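Local coordinates for peptide-binding protein (Photobacterium damsela subsp. piscicida, PDB 6SQX) that cleaves the peptidoglycan of potentially competing bacteria as a secreted NlpC/P60 endopeptidase, at residues F60-Y65 with V80-Q85; P27-Q32 with G445-E450. All blocks are in the same frame, centred on the assembly; numbering follows the deposited sequence.

Contact 1 of 2, residues F60-Y65 with V80-Q85; sequences FNTQYY and VPNNTQ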
loop_
_atom_site.group_PDB
_atom_site.type_symbol
_atom_site.label_atom_id
_atom_site.label_comp_id
_atom_site.label_asym_id
_atom_site.label_seq_id
_atom_site.Cartn_x
_atom_site.Cartn_y
_atom_site.Cartn_z
ATOM N N PHE A 60 13.635 -5.996 -6.315
ATOM C CA PHE A 60 12.313 -5.640 -6.823
ATOM C C PHE A 60 11.873 -6.572 -7.955
ATOM O O PHE A 60 10.736 -7.060 -7.962
ATOM C CB PHE A 60 12.273 -4.161 -7.263
ATOM C CG PHE A 60 10.922 -3.712 -7.727
ATOM C CD1 PHE A 60 10.463 -4.039 -9.005
ATOM C CD2 PHE A 60 10.106 -2.956 -6.886
ATOM C CE1 PHE A 60 9.181 -3.674 -9.415
ATOM C CE2 PHE A 60 8.833 -2.570 -7.295
ATOM C CZ PHE A 60 8.372 -2.932 -8.576
ATOM N N ASN A 61 12.736 -6.778 -8.950
ATOM C CA ASN A 61 12.324 -7.614 -10.076
ATOM C C ASN A 61 12.014 -9.042 -9.630
ATOM O O ASN A 61 11.030 -9.640 -10.078
ATOM C CB ASN A 61 13.358 -7.556 -11.197
ATOM C CG ASN A 61 13.226 -6.268 -12.051
ATOM O OD1 ASN A 61 12.188 -5.584 -12.013
ATOM N ND2 ASN A 61 14.258 -5.961 -12.835
ATOM N N THR A 62 12.800 -9.586 -8.690
ATOM C CA THR A 62 12.514 -10.934 -8.211
ATOM C C THR A 62 11.161 -10.997 -7.530
ATOM O O THR A 62 10.362 -11.907 -7.791
ATOM C CB THR A 62 13.605 -11.396 -7.254
ATOM O OG1 THR A 62 14.852 -11.462 -7.969
ATOM C CG2 THR A 62 13.266 -12.802 -6.693
ATOM N N GLN A 63 10.861 -10.006 -6.676
ATOM C CA GLN A 63 9.616 -10.066 -5.925
ATOM C C GLN A 63 8.426 -9.733 -6.812
ATOM O O GLN A 63 7.350 -10.351 -6.697
ATOM C CB GLN A 63 9.640 -9.087 -4.736
ATOM C CG GLN A 63 10.834 -9.294 -3.757
ATOM C CD GLN A 63 10.936 -10.727 -3.207
ATOM O OE1 GLN A 63 11.262 -11.651 -3.939
ATOM N NE2 GLN A 63 10.639 -10.899 -1.915
ATOM N N TYR A 64 8.602 -8.715 -7.664
ATOM C CA TYR A 64 7.496 -8.212 -8.479
ATOM C C TYR A 64 7.058 -9.233 -9.528
ATOM O O TYR A 64 5.855 -9.364 -9.811
ATOM C CB TYR A 64 7.931 -6.924 -9.170
ATOM C CG TYR A 64 6.859 -6.197 -9.935
ATOM C CD1 TYR A 64 5.839 -5.526 -9.263
ATOM C CD2 TYR A 64 6.905 -6.109 -11.329
ATOM C CE1 TYR A 64 4.873 -4.785 -9.965
ATOM C CE2 TYR A 64 5.950 -5.391 -12.021
ATOM C CZ TYR A 64 4.930 -4.760 -11.327
ATOM O OH TYR A 64 3.975 -4.006 -12.002
ATOM N N TYR A 65 8.013 -9.970 -10.102
ATOM C CA TYR A 65 7.709 -10.995 -11.106
ATOM C C TYR A 65 7.598 -12.401 -10.530
ATOM O O TYR A 65 7.526 -13.366 -11.303
ATOM C CB TYR A 65 8.748 -10.966 -12.246
ATOM C CG TYR A 65 8.682 -9.667 -13.039
ATOM C CD1 TYR A 65 7.636 -9.426 -13.931
ATOM C CD2 TYR A 65 9.666 -8.687 -12.894
ATOM C CE1 TYR A 65 7.573 -8.230 -14.668
ATOM C CE2 TYR A 65 9.591 -7.500 -13.612
ATOM C CZ TYR A 65 8.556 -7.288 -14.503
ATOM O OH TYR A 65 8.508 -6.083 -15.234
ATOM N N VAL A 80 6.113 -12.108 1.663
ATOM C CA VAL A 80 7.417 -11.719 1.139
ATOM C C VAL A 80 7.920 -12.895 0.306
ATOM O O VAL A 80 8.327 -13.926 0.879
ATOM C CB VAL A 80 8.384 -11.370 2.288
ATOM C CG1 VAL A 80 9.803 -11.051 1.746
ATOM C CG2 VAL A 80 7.803 -10.196 3.112
ATOM N N PRO A 81 7.847 -12.841 -1.023
ATOM C CA PRO A 81 8.225 -14.003 -1.850
ATOM C C PRO A 81 9.580 -14.545 -1.440
ATOM O O PRO A 81 10.520 -13.804 -1.151
ATOM C CB PRO A 81 8.257 -13.419 -3.275
ATOM C CG PRO A 81 7.194 -12.392 -3.241
ATOM C CD PRO A 81 7.287 -11.740 -1.831
ATOM N N ASN A 82 9.653 -15.872 -1.357
ATOM C CA ASN A 82 10.855 -16.650 -1.044
ATOM C C ASN A 82 11.278 -16.579 0.410
ATOM O O ASN A 82 12.249 -17.267 0.781
ATOM C CB ASN A 82 12.067 -16.318 -1.933
ATOM C CG ASN A 82 11.830 -16.645 -3.390
ATOM O OD1 ASN A 82 12.106 -15.820 -4.302
ATOM N ND2 ASN A 82 11.309 -17.847 -3.639
ATOM N N ASN A 83 10.577 -15.849 1.267
ATOM C CA ASN A 83 10.878 -15.876 2.689
ATOM C C ASN A 83 9.844 -16.791 3.336
ATOM O O ASN A 83 8.683 -16.422 3.486
ATOM C CB ASN A 83 10.857 -14.466 3.298
ATOM C CG ASN A 83 11.292 -14.494 4.749
ATOM O OD1 ASN A 83 11.015 -15.467 5.441
ATOM N ND2 ASN A 83 12.001 -13.467 5.207
ATOM N N THR A 84 10.267 -18.013 3.717
ATOM C CA THR A 84 9.299 -18.972 4.258
ATOM C C THR A 84 8.754 -18.601 5.633
ATOM O O THR A 84 7.783 -19.221 6.069
ATOM C CB THR A 84 9.878 -20.382 4.306
ATOM O OG1 THR A 84 11.035 -20.390 5.161
ATOM C CG2 THR A 84 10.234 -20.829 2.895
ATOM N N GLN A 85 9.309 -17.580 6.299
ATOM C CA GLN A 85 8.672 -17.050 7.492
ATOM C C GLN A 85 7.325 -16.408 7.197
ATOM O O GLN A 85 6.575 -16.107 8.137
ATOM C CB GLN A 85 9.583 -16.019 8.162
ATOM C CG GLN A 85 10.913 -16.600 8.652
ATOM C CD GLN A 85 10.836 -17.469 9.873
ATOM O OE1 GLN A 85 9.749 -17.810 10.399
ATOM N NE2 GLN A 85 12.024 -17.832 10.359
HETATM O O HOH W 1 13.229 -13.341 -3.125
#
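Gln63, in the last turn of helix 50-64, reaches across to Pro81 and shows how one amide can grip a carbonyl of a tight turn. Its NE2 donates to Pro81 O at 3.0 Å; the bond is nearly straight (165°), lies on a carbonyl lone pair and stays within 7° of the glutamine's own amide plane. The same amide lies against the proline ring, with NE2 3.5 Å from Pro81 CD and OE1 3.5 Å from Pro81 CB, so polar and apolar contacts share one group. A water lies within hydrogen-bonding distance of both Gln63 OE1 (2.7 Å) and Asn82 OD1 (3.0 Å) and probably bridges them, though it has more acceptors nearby than protons to give. Thr62 CG2 comes within 4.0 Å of Asn82 OD1 at the margin.

The Gln63 chain is bent at its second torsion (chi2 -55°), which brings the amide alongside the CB and CD of Pro81. Val80 to Asn83 form a type II beta turn, closed by Asn83 N to Val80 O (3.0 Å), and Pro81 O belongs to its central peptide. Asn83 OD1 accepts from Gln85 N in an Asx turn, and Thr86 OG1 bonds to Val80 N and Asn83 O.

The contact joins the C-terminal end of helix 50-64 to the loop between strands 76-78 and 87-89. Trp338 packs on Gln63, and Tyr349 of helix 343-349 touches Val80.

Contact 2 of 2, residues P27-Q32 with G445-E450; sequences PIEITQ and GDAFTE. With EDO (1,2-ethanediol), chain O; EDO (1,2-ethanediol), chain K; EDO (1,2-ethanediol), chain R.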
loop_
_atom_site.group_PDB
_atom_site.type_symbol
_atom_site.label_atom_id
_atom_site.label_comp_id
_atom_site.label_asym_id
_atom_site.label_seq_id
_atom_site.Cartn_x
_atom_site.Cartn_y
_atom_site.Cartn_z
ATOM N N PRO A 27 -5.591 20.811 12.688
ATOM C CA PRO A 27 -4.970 21.520 11.562
ATOM C C PRO A 27 -3.760 20.774 11.018
ATOM O O PRO A 27 -3.124 19.979 11.724
ATOM C CB PRO A 27 -4.509 22.840 12.199
ATOM C CG PRO A 27 -5.430 23.049 13.352
ATOM C CD PRO A 27 -5.651 21.631 13.918
ATOM N N ILE A 28 -3.427 21.071 9.754
ATOM C CA ILE A 28 -2.123 20.722 9.200
ATOM C C ILE A 28 -1.061 21.527 9.935
ATOM O O ILE A 28 -1.254 22.716 10.225
ATOM C CB ILE A 28 -2.097 21.030 7.694
ATOM C CG1 ILE A 28 -3.153 20.187 6.980
ATOM C CG2 ILE A 28 -0.713 20.745 7.095
ATOM C CD1 ILE A 28 -3.230 20.439 5.447
ATOM N N GLU A 29 0.064 20.895 10.277
ATOM C CA GLU A 29 1.033 21.520 11.179
ATOM C C GLU A 29 2.221 22.149 10.476
ATOM O O GLU A 29 2.599 23.285 10.792
ATOM C CB GLU A 29 1.562 20.487 12.180
ATOM C CG GLU A 29 0.475 19.965 13.118
ATOM C CD GLU A 29 1.008 19.027 14.151
ATOM O OE1 GLU A 29 1.559 19.485 15.178
ATOM O OE2 GLU A 29 0.924 17.809 13.911
ATOM N N ILE A 30 2.833 21.453 9.531
ATOM C CA ILE A 30 4.077 21.904 8.923
ATOM C C ILE A 30 3.926 22.052 7.404
ATOM O O ILE A 30 2.912 21.685 6.810
ATOM C CB ILE A 30 5.281 21.028 9.314
ATOM C CG1 ILE A 30 5.067 19.573 8.891
ATOM C CG2 ILE A 30 5.510 21.155 10.804
ATOM C CD1 ILE A 30 6.264 18.690 9.236
ATOM N N THR A 31 4.961 22.613 6.785
ATOM C CA THR A 31 4.877 22.954 5.368
ATOM C C THR A 31 4.739 21.701 4.508
ATOM O O THR A 31 5.542 20.768 4.631
ATOM C CB THR A 31 6.145 23.712 4.977
ATOM O OG1 THR A 31 6.215 24.921 5.735
ATOM C CG2 THR A 31 6.148 24.097 3.509
ATOM N N GLN A 32 3.759 21.709 3.600
ATOM C CA GLN A 32 3.481 20.548 2.732
ATOM C C GLN A 32 4.258 20.671 1.414
ATOM O O GLN A 32 3.700 20.864 0.318
ATOM C CB GLN A 32 1.985 20.386 2.518
ATOM C CG GLN A 32 1.258 20.113 3.819
ATOM C CD GLN A 32 1.871 18.892 4.541
ATOM O OE1 GLN A 32 2.009 17.828 3.928
ATOM N NE2 GLN A 32 2.265 19.058 5.799
ATOM N N GLY A 445 0.000 15.942 15.889
ATOM C CA GLY A 445 -0.951 16.573 16.772
ATOM C C GLY A 445 -0.461 16.917 18.166
ATOM O O GLY A 445 -1.233 17.502 18.941
ATOM N N ASP A 446 0.793 16.612 18.505
ATOM C CA ASP A 446 1.283 16.927 19.850
ATOM C C ASP A 446 1.155 18.411 20.144
ATOM O O ASP A 446 0.944 18.801 21.302
ATOM C CB ASP A 446 2.754 16.523 20.018
ATOM C CG ASP A 446 2.958 15.045 20.310
ATOM O OD1 ASP A 446 1.982 14.289 20.410
ATOM O OD2 ASP A 446 4.134 14.666 20.448
ATOM N N ALA A 447 1.253 19.249 19.109
ATOM C CA ALA A 447 1.133 20.684 19.293
ATOM C C ALA A 447 -0.237 21.094 19.805
ATOM O O ALA A 447 -0.354 22.178 20.392
ATOM C CB ALA A 447 1.402 21.404 17.967
ATOM N N PHE A 448 -1.253 20.257 19.631
ATOM C CA PHE A 448 -2.629 20.551 20.001
ATOM C C PHE A 448 -3.034 19.883 21.307
ATOM O O PHE A 448 -4.199 19.980 21.722
ATOM C CB PHE A 448 -3.561 20.133 18.861
ATOM C CG PHE A 448 -3.110 20.641 17.528
ATOM C CD1 PHE A 448 -2.930 22.005 17.309
ATOM C CD2 PHE A 448 -2.850 19.762 16.476
ATOM C CE1 PHE A 448 -2.462 22.477 16.062
ATOM C CE2 PHE A 448 -2.421 20.231 15.236
ATOM C CZ PHE A 448 -2.212 21.596 15.036
ATOM N N THR A 449 -2.072 19.257 21.989
ATOM C CA THR A 449 -2.383 18.504 23.200
ATOM C C THR A 449 -3.025 19.394 24.255
ATOM O O THR A 449 -4.037 19.025 24.856
ATOM C CB THR A 449 -1.107 17.875 23.744
ATOM O OG1 THR A 449 -0.597 16.941 22.779
ATOM C CG2 THR A 449 -1.391 17.137 25.055
ATOM N N GLU A 450 -2.449 20.579 24.491
ATOM C CA GLU A 450 -2.986 21.454 25.525
ATOM C C GLU A 450 -4.404 21.906 25.181
ATOM O O GLU A 450 -5.303 21.844 26.021
ATOM C CB GLU A 450 -2.066 22.649 25.742
ATOM C CG GLU A 450 -2.501 23.568 26.843
ATOM C CD GLU A 450 -1.603 24.778 26.980
ATOM O OE1 GLU A 450 -0.586 24.881 26.239
ATOM O OE2 GLU A 450 -1.930 25.638 27.828
HETATM C C1 EDO O . 8.645 23.664 9.531
HETATM O O1 EDO O . 10.037 23.692 9.239
HETATM C C2 EDO O . 7.858 23.541 8.246
HETATM O O2 EDO O . 6.673 24.244 8.454
HETATM C C1 EDO K . -0.365 25.315 11.821
HETATM O O1 EDO K . 1.047 25.305 12.080
HETATM C C2 EDO K . -1.073 24.873 13.095
HETATM O O2 EDO K . -0.554 25.653 14.184
HETATM C C1 EDO R . 1.784 25.119 6.895
HETATM O O1 EDO R . 0.707 24.430 6.251
HETATM C C2 EDO R . 1.344 25.320 8.334
HETATM O O2 EDO R . -0.089 25.301 8.354
HETATM O O HOH W 2 2.991 18.066 16.839
#
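Glu29 and Phe448 meet across this contact through matching first torsions, each holding CG anti to the carbonyl carbon and beside the backbone N. The glutamate's CG passes the aromatic ring, and the extended chain beyond it (chi2 -176°) carries the carboxylate on to Gly445, just before the 3-10 segment 446-448 that leads into a helix. There Gly445 N donates to Glu29 OE2 at 2.9 Å, almost linearly at 166°, although it comes from above the carboxylate plane, 40° out of it.

The second oxygen is held differently. Glu29 OE1 accepts from a water at 2.6 Å, which in turn accepts from Ala447 N, and it is also hydrogen-bonded to Tyr405 OH; the methyl CB of Ala447 lies 3.4 Å from it. These partners on both oxygens probably limit rotation of the carboxylate, a worked case of a side chain holding a turn by one amide N-H directly and by a second through water.

Phe448 supplies the apolar half. Pro27 CD sits over one face in a CH-pi contact, 3.8 Å from the ring centroid, and Glu29 CG approaches obliquely to within 3.6 Å of Phe448 CE2. An ethanediol, probably from the crystallisation liquor, lies at the ring edge and bonds to Glu29 O.

Phe448 occupies the N-cap position of helix 449-453. The loop that follows strand 23-25 is thereby tied to the start of this helix, with Pro441 of strand 438-441 against Glu29, Tyr405 of strand 395-405 against Ala447, and Leu459 of strand 457-459 against Asp446 and Thr449.

In the fold
The two contacts lie on opposite sides of the chain's centre, their own centres 38 Å apart and their nearest atoms about 24 Å apart. Along the chain the order is 27-32, 60-65, 80-85, 445-450, so contact 1, a local closure, falls within the span of 412 residues that contact 2 bridges. They share no helix or strand, yet the N-terminal part links them: it starts from strand 23-25 at the edge of the four-stranded mixed sheet, passes edge strand 438-441 of the six-stranded sheet at contact 2, and leads on to helix 50-64. At both places it meets elements of the NlpC/P60 region, strand 395-405 near contact 2 and helix 343-349 near contact 1, and so extends along this part of the protein.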